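Side-chain contact in Xyn30D (Paenibacillus barcinonensis, PDB 4QB6), which probably cleaves glucuronoxylan as an endo-1,4-beta-xylanase of glycosyl hydrolase family 30 and carries a calcium-containing CBM35 domain, the part in this structure, that binds glucuronic acid: residues A[120-124]-A[125-129]. Numbering follows the deposited sequence.
Sequences TETGS and WSTWG. With GCU (alpha-D-glucopyranuronic acid), chain B.
The type I beta turn from S124 to T127 lies in the loop between strands 111-119 and 128-137 and carries W125 into the glycan pocket. The turn is tied by T127 N to S124 O at 3.1 Å, with the donor standing above the carbonyl plane. S124 adds a side-chain bond: its CB-OG arm swings anti to the backbone N (chi1 173°), and OG accepts a nearly straight hydrogen bond from S126 N (3.0 Å, N-H...O 164°). The CB of S124 also packs on T127 OG1, 3.3 Å away. Behind the turn, T122 OG1 donates to T127 O over 2.7 Å, 23° out of the carbonyl plane, and also bonds with L97 N; these two partners fix the rotation of the hydroxyl. T122 CG2 lies against the backbone of G129, 3.7 Å from its N. The W125 side chain leaves the turn on the side away from residues 120-124 and presents one face to the glucuronic acid, whose C4 lies 3.7 Å above the ring plane, offset toward the rim; carboxylate O6B comes within 3.4 Å of W125 CZ2, a van der Waals approach. Y57 stacks with W125, and hydrogen bonds from Y57, R102 and N155 to the sugar complete the pocket, a loop-borne aromatic sugar-binding site of a beta-sandwich carbohydrate-binding module.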
loop_
_atom_site.group_PDB
_atom_site.type_symbol
_atom_site.label_atom_id
_atom_site.label_comp_id
_atom_site.label_asym_id
_atom_site.label_seq_id
_atom_site.Cartn_x
_atom_site.Cartn_y
_atom_site.Cartn_z
ATOM N N THR A 120 5.832 -9.114 5.342
ATOM C CA THR A 120 6.505 -9.737 6.452
ATOM C C THR A 120 6.835 -8.730 7.537
ATOM O O THR A 120 6.881 -7.504 7.308
ATOM C CB THR A 120 7.749 -10.505 6.002
ATOM O OG1 THR A 120 8.669 -9.594 5.412
ATOM C CG2 THR A 120 7.399 -11.598 5.064
ATOM N N GLU A 121 7.030 -9.200 8.761
ATOM C CA GLU A 121 7.180 -8.264 9.865
ATOM C C GLU A 121 8.411 -7.375 9.679
ATOM O O GLU A 121 9.376 -7.702 8.981
ATOM C CB GLU A 121 7.229 -8.975 11.227
ATOM C CG GLU A 121 8.451 -9.869 11.415
ATOM C CD GLU A 121 8.474 -10.571 12.762
ATOM O OE1 GLU A 121 7.583 -11.409 13.027
ATOM O OE2 GLU A 121 9.414 -10.316 13.538
ATOM N N THR A 122 8.327 -6.220 10.318
ATOM C CA THR A 122 9.447 -5.298 10.433
ATOM C C THR A 122 10.011 -5.329 11.852
ATOM O O THR A 122 11.106 -4.794 12.052
ATOM C CB THR A 122 9.030 -3.867 10.053
ATOM O OG1 THR A 122 8.098 -3.378 11.014
ATOM C CG2 THR A 122 8.497 -3.788 8.648
ATOM N N GLY A 123 9.310 -5.885 12.830
ATOM C CA GLY A 123 9.839 -6.025 14.202
ATOM C C GLY A 123 9.286 -5.066 15.224
ATOM O O GLY A 123 9.351 -5.302 16.442
ATOM N N SER A 124 8.741 -3.953 14.721
ATOM C CA SER A 124 8.246 -2.866 15.554
ATOM C C SER A 124 7.222 -2.044 14.784
ATOM O O SER A 124 7.363 -1.855 13.581
ATOM C CB SER A 124 9.384 -1.936 15.990
ATOM O OG SER A 124 8.829 -0.816 16.654
ATOM N N TRP A 125 6.239 -1.484 15.487
ATOM C CA TRP A 125 5.335 -0.571 14.831
ATOM C C TRP A 125 5.998 0.749 14.450
ATOM O O TRP A 125 5.435 1.529 13.702
ATOM C CB TRP A 125 4.067 -0.299 15.637
ATOM C CG TRP A 125 3.211 -1.494 15.847
ATOM C CD1 TRP A 125 2.915 -2.081 17.032
ATOM C CD2 TRP A 125 2.497 -2.223 14.830
ATOM N NE1 TRP A 125 2.078 -3.162 16.804
ATOM C CE2 TRP A 125 1.809 -3.260 15.471
ATOM C CE3 TRP A 125 2.399 -2.113 13.441
ATOM C CZ2 TRP A 125 1.037 -4.183 14.771
ATOM C CZ3 TRP A 125 1.607 -3.004 12.766
ATOM C CH2 TRP A 125 0.960 -4.046 13.437
ATOM N N SER A 126 7.229 0.984 14.945
ATOM C CA SER A 126 7.996 2.150 14.476
ATOM C C SER A 126 9.233 1.777 13.670
ATOM O O SER A 126 10.091 2.617 13.427
ATOM C CB SER A 126 8.296 3.148 15.597
ATOM O OG SER A 126 9.279 2.681 16.496
ATOM N N THR A 127 9.291 0.536 13.199
ATOM C CA THR A 127 10.284 0.137 12.197
ATOM C C THR A 127 9.560 0.121 10.859
ATOM O O THR A 127 8.681 -0.729 10.609
ATOM C CB THR A 127 10.916 -1.218 12.446
ATOM O OG1 THR A 127 11.604 -1.141 13.703
ATOM C CG2 THR A 127 11.887 -1.582 11.336
ATOM N N TRP A 128 9.927 1.041 9.992
ATOM C CA TRP A 128 9.317 1.186 8.681
ATOM C C TRP A 128 10.173 0.485 7.667
ATOM O O TRP A 128 11.298 0.919 7.384
ATOM C CB TRP A 128 9.146 2.662 8.344
ATOM C CG TRP A 128 8.247 3.351 9.312
ATOM C CD1 TRP A 128 8.627 4.023 10.429
ATOM C CD2 TRP A 128 6.808 3.376 9.301
ATOM N NE1 TRP A 128 7.517 4.490 11.090
ATOM C CE2 TRP A 128 6.385 4.120 10.411
ATOM C CE3 TRP A 128 5.835 2.867 8.427
ATOM C CZ2 TRP A 128 5.047 4.327 10.699
ATOM C CZ3 TRP A 128 4.516 3.060 8.731
ATOM C CH2 TRP A 128 4.139 3.811 9.823
ATOM N N GLY A 129 9.678 -0.630 7.158
ATOM C CA GLY A 129 10.352 -1.393 6.132
ATOM C C GLY A 129 9.768 -1.140 4.774
ATOM O O GLY A 129 8.821 -0.362 4.602
HETATM C C1 GCU B . -1.841 -2.041 17.525
HETATM C C2 GCU B . -1.208 -0.825 16.900
HETATM C C3 GCU B . -1.843 -0.476 15.572
HETATM C C4 GCU B . -1.864 -1.764 14.646
HETATM C C5 GCU B . -2.597 -2.868 15.384
HETATM C C6 GCU B . -2.679 -4.121 14.616
HETATM O O2 GCU B . -1.215 0.278 17.842
HETATM O O3 GCU B . -1.183 0.565 14.859
HETATM O O4 GCU B . -2.628 -1.449 13.462
HETATM O O5 GCU B . -1.848 -3.093 16.561
HETATM O O6A GCU B . -3.192 -4.096 13.488
HETATM O O6B GCU B . -2.247 -5.162 15.095
#